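PDB 4IEF: gingipain R2 Pro-Domain from Porphyromonas gingivalis, which probably acts as the N-terminal propeptide that keeps the arginine-specific cysteine protease gingipain R2 latent by binding the protease until it is released. Local coordinates for residues Leu66-Glu77 and Val144-Gln155; Asp137-Arg145 and Ala177-Ser185. All coordinates share one frame; numbering follows the deposited sequence.

In the fold
Interactions 1 and 2 share Val144 and Arg145 and both use strand 144-157, which pairs antiparallel with strand 69-74 along one edge and with strand 133-141 along the other. Their centres lie about 15 Å apart: interaction 1 is buried close to the middle of the chain, whereas interaction 2 sits about 21 Å from it. A probable hydrogen bond from Gly146 N to Phe139 O (2.7 Å) ties them through the sheet, and Glu77 packs on Thr183 and Ile184. Interaction 2 reaches calcium through Ile140; the side chain of Arg145 stays about 10 Å from the ion. Both contacts also touch the chain of another protein, consistent with a propeptide bound to its protease.

Interaction 1 (Leu66-Glu77 and Val144-Gln155); sequences LPILSRSLAVSE and VRGQVVNFAPLQ
Leu69 with Phe151, Arg71 with Val149 and Leu73 with Gln147 are the hydrogen-bonded pairs of an antiparallel ladder, each closed by two backbone bonds. The bond from Phe151 N to Leu69 O is short and almost straight (2.8 Å, 175°). Val75 N adds one more, to Arg145 O (2.9 Å).

Apolar contacts gather on the face of Leu73 and Phe151. Leu73 CD1 meets Val149 CG1 at 3.9 Å, and Leu69 CD2 comes within 4.2 Å of Phe151 CD1. Ahead of strand 69-74, Leu66 CD2 rests on Leu154 CB, and a water accepts from Leu154 N (2.9 Å) and lies within hydrogen-bonding distance of Pro67 O.

The other face holds the non-hydrogen-bonded pairs Ser70-Asn150, Ser72-Val148 and Ala74-Gly146 and is mixed, polar at Ser70, Ser72 and Asn150. Ser70 OG donates to Asn150 OD1 (2.8 Å), and each oxygen also bonds to a basic side chain of another protein's chain; Ser72 OG, beside Val148 CG2, bonds to an acidic one.

At the ladder's end, Arg145 extends with CG anti to its backbone N (chi1 -171°), and NH1 grips Ser76 O (2.7 Å) in the guanidinium plane but from above the carbonyl plane, with Arg79 O its second acceptor.

One face is thus mainly apolar apart from Arg71 (to Glu54) and Gln147 (to Ser136 O), while the other offers hydroxyls and an amide to the partner chain, with Val148 beside them.

Interaction 2 (Asp137-Arg145 and Ala177-Ser185); sequences DPFILRDVR and AEAGQNTIS. With CA (calcium ion), chain K.
Pro138 and Arg145 stand on the two arms of a hairpin closed by a type II' turn from Leu141 to Val144, and the loop 177-185 crosses beside them with Asn182 in the left-handed region (phi 51°, psi 65°), a conformation asparagine tolerates well.

The extended arm of Arg145 meets two consecutive carbonyls at the edge of its guanidinium. NH2 donates to Gln181 O (2.7 Å) in a nearly straight bond, and NE to Asn182 O (2.9 Å), approaching from above that carbonyl plane. Thr183 CG2 lies over one guanidinium face, offset toward its rim near Arg145 NE (3.6 Å). Asn182 in turn sends ND2 to Pro138 O (3.1 Å, 175°), the bond lying in its amide plane, while OD1 is bonded to the backbone of another protein's chain. Pro138 CG leans on Gln181 O at 3.2 Å.

Apolar packing completes the seam: Ile140 CD1 touches Ile184 CG1 (3.8 Å), and Ile184 CD1 reaches Arg145 CB. Ile140 O points elsewhere, binding calcium at 2.5 Å along with a water and with acidic side chains and backbone of the other protein's chain.

With NH1 already engaged on the sheet side, the guanidinium is held by neutral carbonyls, so it binds the loop to the sheet without a salt bridge among these partners, next to a hairpin whose calcium joins two proteins.

Interaction 1 (Leu66-Glu77 and Val144-Gln155)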
# COMPACT_ATOMS: atom_id res chain seq x y z
N LEU A 66 2.32 22.82 -14.72
CA LEU A 66 3.77 22.81 -14.69
C LEU A 66 4.22 21.66 -13.79
O LEU A 66 4.43 21.85 -12.59
CB LEU A 66 4.32 24.18 -14.26
CG LEU A 66 3.92 25.36 -15.17
CD1 LEU A 66 4.00 26.69 -14.45
CD2 LEU A 66 4.70 25.36 -16.49
N PRO A 67 4.30 20.43 -14.38
CA PRO A 67 4.65 19.24 -13.59
C PRO A 67 5.95 19.35 -12.81
O PRO A 67 6.88 20.03 -13.23
CB PRO A 67 4.76 18.13 -14.63
CG PRO A 67 3.90 18.58 -15.74
CD PRO A 67 4.04 20.06 -15.79
N ILE A 68 5.98 18.69 -11.65
CA ILE A 68 7.12 18.65 -10.74
C ILE A 68 7.61 17.20 -10.57
O ILE A 68 6.89 16.25 -10.88
CB ILE A 68 6.76 19.29 -9.36
CG1 ILE A 68 5.74 18.45 -8.56
CG2 ILE A 68 6.35 20.78 -9.49
CD1 ILE A 68 5.87 18.59 -7.02
N LEU A 69 8.84 17.06 -10.08
CA LEU A 69 9.42 15.76 -9.75
C LEU A 69 9.75 15.78 -8.27
O LEU A 69 10.42 16.70 -7.80
CB LEU A 69 10.65 15.44 -10.61
CG LEU A 69 11.15 14.00 -10.53
CD1 LEU A 69 11.65 13.55 -11.86
CD2 LEU A 69 12.23 13.85 -9.45
N SER A 70 9.27 14.78 -7.53
CA SER A 70 9.46 14.70 -6.09
C SER A 70 10.23 13.46 -5.68
O SER A 70 10.03 12.38 -6.24
CB SER A 70 8.11 14.72 -5.37
OG SER A 70 7.41 15.93 -5.62
N ARG A 71 11.15 13.63 -4.71
CA ARG A 71 11.99 12.58 -4.15
C ARG A 71 12.12 12.73 -2.64
O ARG A 71 12.25 13.85 -2.14
CB ARG A 71 13.39 12.56 -4.81
CG ARG A 71 13.43 11.96 -6.21
CD ARG A 71 13.05 10.48 -6.24
NE ARG A 71 13.06 9.96 -7.61
CZ ARG A 71 14.10 9.38 -8.19
NH1 ARG A 71 15.23 9.21 -7.52
NH2 ARG A 71 14.02 8.95 -9.44
N SER A 72 12.09 11.60 -1.94
CA SER A 72 12.17 11.56 -0.48
C SER A 72 13.60 11.40 -0.01
O SER A 72 14.37 10.64 -0.61
CB SER A 72 11.30 10.43 0.07
OG SER A 72 9.94 10.63 -0.28
N LEU A 73 13.94 12.12 1.06
CA LEU A 73 15.27 12.06 1.65
C LEU A 73 15.20 11.84 3.14
O LEU A 73 14.34 12.41 3.82
CB LEU A 73 16.06 13.36 1.37
CG LEU A 73 16.43 13.70 -0.08
CD1 LEU A 73 16.80 15.17 -0.19
CD2 LEU A 73 17.57 12.81 -0.60
N ALA A 74 16.12 11.01 3.66
CA ALA A 74 16.32 10.82 5.10
C ALA A 74 17.07 12.08 5.57
O ALA A 74 18.16 12.38 5.06
CB ALA A 74 17.12 9.54 5.36
N VAL A 75 16.44 12.90 6.45
CA VAL A 75 17.01 14.20 6.87
C VAL A 75 17.39 14.24 8.38
O VAL A 75 17.40 13.19 9.04
CB VAL A 75 16.07 15.39 6.48
CG1 VAL A 75 15.96 15.56 4.97
CG2 VAL A 75 14.69 15.25 7.12
N SER A 76 17.73 15.44 8.90
CA SER A 76 18.11 15.68 10.30
C SER A 76 16.98 15.30 11.26
O SER A 76 15.81 15.44 10.93
CB SER A 76 18.50 17.14 10.52
OG SER A 76 18.83 17.39 11.88
N GLU A 77 17.35 14.83 12.45
CA GLU A 77 16.43 14.38 13.48
C GLU A 77 15.85 15.54 14.31
O GLU A 77 14.74 15.42 14.82
CB GLU A 77 17.14 13.38 14.42
CG GLU A 77 17.54 12.05 13.79
CD GLU A 77 18.72 12.05 12.83
OE1 GLU A 77 19.66 12.85 13.02
OE2 GLU A 77 18.70 11.23 11.88
N VAL A 144 13.01 7.04 11.29
CA VAL A 144 13.71 7.95 10.38
C VAL A 144 12.84 9.19 10.07
O VAL A 144 11.68 9.05 9.69
CB VAL A 144 14.18 7.25 9.07
CG1 VAL A 144 14.93 8.23 8.16
CG2 VAL A 144 15.06 6.04 9.37
N ARG A 145 13.43 10.39 10.24
CA ARG A 145 12.79 11.66 9.90
C ARG A 145 13.10 11.92 8.44
O ARG A 145 14.26 11.90 8.03
CB ARG A 145 13.26 12.83 10.82
CG ARG A 145 12.44 14.12 10.64
CD ARG A 145 12.73 15.13 11.72
NE ARG A 145 12.10 16.44 11.48
CZ ARG A 145 12.72 17.49 10.95
NH1 ARG A 145 13.99 17.40 10.56
NH2 ARG A 145 12.08 18.64 10.80
N GLY A 146 12.05 12.08 7.64
CA GLY A 146 12.17 12.30 6.21
C GLY A 146 11.60 13.62 5.75
O GLY A 146 10.82 14.26 6.46
N GLN A 147 12.00 14.03 4.54
CA GLN A 147 11.52 15.24 3.89
C GLN A 147 11.62 15.08 2.37
O GLN A 147 12.61 14.55 1.86
CB GLN A 147 12.27 16.49 4.38
CG GLN A 147 11.44 17.76 4.20
CD GLN A 147 11.90 18.95 5.00
OE1 GLN A 147 12.90 18.91 5.72
NE2 GLN A 147 11.17 20.05 4.89
N VAL A 148 10.58 15.53 1.66
CA VAL A 148 10.52 15.43 0.20
C VAL A 148 11.02 16.72 -0.45
O VAL A 148 10.57 17.81 -0.09
CB VAL A 148 9.09 15.06 -0.29
CG1 VAL A 148 9.01 15.03 -1.81
CG2 VAL A 148 8.64 13.72 0.30
N VAL A 149 11.97 16.58 -1.40
CA VAL A 149 12.49 17.69 -2.19
C VAL A 149 11.73 17.68 -3.55
O VAL A 149 11.56 16.63 -4.16
CB VAL A 149 14.05 17.70 -2.34
CG1 VAL A 149 14.58 16.47 -3.07
CG2 VAL A 149 14.53 18.99 -3.01
N ASN A 150 11.22 18.85 -3.97
CA ASN A 150 10.48 19.00 -5.22
C ASN A 150 11.23 19.86 -6.23
O ASN A 150 11.64 20.99 -5.91
CB ASN A 150 9.09 19.60 -4.98
CG ASN A 150 8.41 19.03 -3.76
OD1 ASN A 150 8.11 17.83 -3.70
ND2 ASN A 150 8.25 19.85 -2.73
N PHE A 151 11.39 19.34 -7.44
CA PHE A 151 11.99 20.07 -8.56
C PHE A 151 10.88 20.60 -9.43
O PHE A 151 10.00 19.82 -9.79
CB PHE A 151 12.92 19.16 -9.38
CG PHE A 151 14.12 18.62 -8.66
CD1 PHE A 151 14.10 17.36 -8.08
CD2 PHE A 151 15.30 19.37 -8.59
CE1 PHE A 151 15.23 16.85 -7.44
CE2 PHE A 151 16.43 18.86 -7.95
CZ PHE A 151 16.39 17.60 -7.38
N ALA A 152 10.89 21.90 -9.74
CA ALA A 152 9.91 22.52 -10.64
C ALA A 152 10.68 23.00 -11.88
O ALA A 152 11.12 24.16 -11.94
CB ALA A 152 9.16 23.65 -9.93
N PRO A 153 10.95 22.09 -12.86
CA PRO A 153 11.79 22.47 -14.01
C PRO A 153 11.05 23.19 -15.14
O PRO A 153 11.66 23.48 -16.18
CB PRO A 153 12.32 21.12 -14.49
CG PRO A 153 11.22 20.17 -14.18
CD PRO A 153 10.55 20.67 -12.94
N LEU A 154 9.75 23.46 -14.96
CA LEU A 154 8.97 24.16 -15.96
C LEU A 154 8.40 25.44 -15.34
O LEU A 154 7.54 25.40 -14.46
CB LEU A 154 7.86 23.24 -16.54
CG LEU A 154 8.34 21.96 -17.25
CD1 LEU A 154 7.20 21.04 -17.53
CD2 LEU A 154 9.08 22.28 -18.56
N GLN A 155 8.96 26.58 -15.76
CA GLN A 155 8.59 27.92 -15.30
C GLN A 155 7.95 28.66 -16.47
O GLN A 155 8.54 28.73 -17.55
CB GLN A 155 9.81 28.66 -14.71
CG GLN A 155 10.52 27.91 -13.57
CD GLN A 155 9.78 27.89 -12.25
OE1 GLN A 155 9.17 28.88 -11.83
NE2 GLN A 155 9.86 26.78 -11.54
O HOH W 1 7.81 22.67 -13.00

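Interaction 2 (Asp137-Arg145 and Ala177-Ser185)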
# COMPACT_ATOMS: atom_id res chain seq x y z
N ASP A 137 6.54 19.32 3.81
CA ASP A 137 6.56 19.24 5.28
C ASP A 137 7.29 17.99 5.78
O ASP A 137 7.08 16.91 5.22
CB ASP A 137 5.12 19.27 5.84
CG ASP A 137 4.43 20.62 5.71
OD1 ASP A 137 5.14 21.65 5.68
OD2 ASP A 137 3.19 20.65 5.70
N PRO A 138 8.17 18.11 6.80
CA PRO A 138 8.90 16.92 7.28
C PRO A 138 7.99 15.88 7.93
O PRO A 138 6.97 16.23 8.53
CB PRO A 138 9.90 17.49 8.30
CG PRO A 138 9.31 18.79 8.72
CD PRO A 138 8.56 19.33 7.54
N PHE A 139 8.37 14.61 7.79
CA PHE A 139 7.59 13.49 8.32
C PHE A 139 8.49 12.53 9.09
O PHE A 139 9.71 12.57 8.92
CB PHE A 139 6.87 12.75 7.17
CG PHE A 139 7.75 12.10 6.14
CD1 PHE A 139 8.16 10.78 6.28
CD2 PHE A 139 8.13 12.79 4.98
CE1 PHE A 139 8.96 10.17 5.30
CE2 PHE A 139 8.93 12.17 4.01
CZ PHE A 139 9.34 10.87 4.18
N ILE A 140 7.89 11.66 9.90
CA ILE A 140 8.62 10.62 10.59
C ILE A 140 8.07 9.27 10.13
O ILE A 140 6.86 9.03 10.21
CB ILE A 140 8.63 10.77 12.14
CG1 ILE A 140 9.32 12.11 12.57
CG2 ILE A 140 9.33 9.56 12.80
CD1 ILE A 140 8.95 12.63 13.97
N LEU A 141 8.96 8.42 9.59
CA LEU A 141 8.64 7.07 9.17
C LEU A 141 9.36 6.14 10.13
O LEU A 141 10.55 5.86 9.95
CB LEU A 141 8.99 6.80 7.69
CG LEU A 141 8.77 5.37 7.15
CD1 LEU A 141 7.33 4.90 7.36
CD2 LEU A 141 9.17 5.27 5.69
N ARG A 142 8.65 5.74 11.20
CA ARG A 142 9.11 4.88 12.30
C ARG A 142 10.30 5.53 13.04
O ARG A 142 10.07 6.37 13.92
CB ARG A 142 9.41 3.45 11.82
CG ARG A 142 9.47 2.45 12.95
CD ARG A 142 9.13 1.04 12.53
NE ARG A 142 8.91 0.20 13.71
CZ ARG A 142 7.76 -0.41 14.00
NH1 ARG A 142 6.72 -0.32 13.18
NH2 ARG A 142 7.66 -1.14 15.10
N ASP A 143 11.55 5.17 12.69
CA ASP A 143 12.75 5.69 13.35
C ASP A 143 13.53 6.69 12.48
O ASP A 143 14.60 7.14 12.90
CB ASP A 143 13.67 4.52 13.76
CG ASP A 143 13.04 3.53 14.73
OD1 ASP A 143 12.95 2.33 14.38
OD2 ASP A 143 12.65 3.95 15.84
N VAL A 144 13.01 7.04 11.29
CA VAL A 144 13.71 7.95 10.38
C VAL A 144 12.84 9.19 10.07
O VAL A 144 11.68 9.05 9.69
CB VAL A 144 14.18 7.25 9.07
CG1 VAL A 144 14.93 8.23 8.16
CG2 VAL A 144 15.06 6.04 9.37
N ARG A 145 13.43 10.39 10.24
CA ARG A 145 12.79 11.66 9.90
C ARG A 145 13.10 11.92 8.44
O ARG A 145 14.26 11.90 8.03
CB ARG A 145 13.26 12.83 10.82
CG ARG A 145 12.44 14.12 10.64
CD ARG A 145 12.73 15.13 11.72
NE ARG A 145 12.10 16.44 11.48
CZ ARG A 145 12.72 17.49 10.95
NH1 ARG A 145 13.99 17.40 10.56
NH2 ARG A 145 12.08 18.64 10.80
N ALA A 177 20.22 26.40 11.42
CA ALA A 177 20.41 26.69 12.84
C ALA A 177 19.05 26.68 13.56
O ALA A 177 18.98 26.84 14.78
CB ALA A 177 21.10 28.05 13.02
N GLU A 178 17.97 26.49 12.80
CA GLU A 178 16.60 26.46 13.30
C GLU A 178 16.13 25.07 13.70
O GLU A 178 16.47 24.08 13.05
CB GLU A 178 15.63 27.00 12.24
CG GLU A 178 15.62 28.51 12.10
CD GLU A 178 15.07 28.98 10.77
OE1 GLU A 178 15.84 29.60 10.00
OE2 GLU A 178 13.88 28.71 10.49
N ALA A 179 15.31 25.01 14.76
CA ALA A 179 14.69 23.77 15.22
C ALA A 179 13.58 23.40 14.24
O ALA A 179 12.83 24.28 13.79
CB ALA A 179 14.15 23.95 16.63
N GLY A 180 13.53 22.12 13.87
CA GLY A 180 12.58 21.63 12.88
C GLY A 180 11.19 21.27 13.39
O GLY A 180 10.99 21.04 14.58
N GLN A 181 10.24 21.23 12.45
CA GLN A 181 8.86 20.81 12.68
C GLN A 181 8.84 19.30 12.66
O GLN A 181 9.63 18.72 11.93
CB GLN A 181 7.92 21.35 11.57
CG GLN A 181 7.81 22.85 11.44
CD GLN A 181 6.75 23.40 12.36
OE1 GLN A 181 7.00 23.65 13.55
NE2 GLN A 181 5.57 23.71 11.82
N ASN A 182 7.96 18.67 13.45
CA ASN A 182 7.77 17.22 13.49
C ASN A 182 9.11 16.47 13.69
O ASN A 182 9.58 15.76 12.79
CB ASN A 182 7.05 16.76 12.19
CG ASN A 182 6.36 15.44 12.28
OD1 ASN A 182 6.07 14.94 13.37
ND2 ASN A 182 6.03 14.88 11.14
N THR A 183 9.73 16.69 14.87
CA THR A 183 11.02 16.11 15.25
C THR A 183 10.82 14.97 16.25
O THR A 183 9.85 14.98 17.02
CB THR A 183 11.98 17.18 15.78
OG1 THR A 183 11.32 17.97 16.77
CG2 THR A 183 12.51 18.07 14.67
N ILE A 184 11.74 13.99 16.24
CA ILE A 184 11.70 12.76 17.05
C ILE A 184 12.48 12.84 18.38
O ILE A 184 13.35 13.70 18.55
CB ILE A 184 12.19 11.52 16.24
CG1 ILE A 184 12.57 11.87 14.77
CG2 ILE A 184 11.17 10.38 16.33
CD1 ILE A 184 13.89 11.32 14.32
N SER A 185 12.17 11.88 19.30
CA SER A 185 12.75 11.63 20.62
C SER A 185 12.78 12.87 21.50
O SER A 185 12.48 12.78 22.69
CB SER A 185 14.15 11.04 20.50
OG SER A 185 14.16 9.88 19.68
CA CA K . 4.55 8.57 11.07
O HOH W 2 2.18 9.38 11.68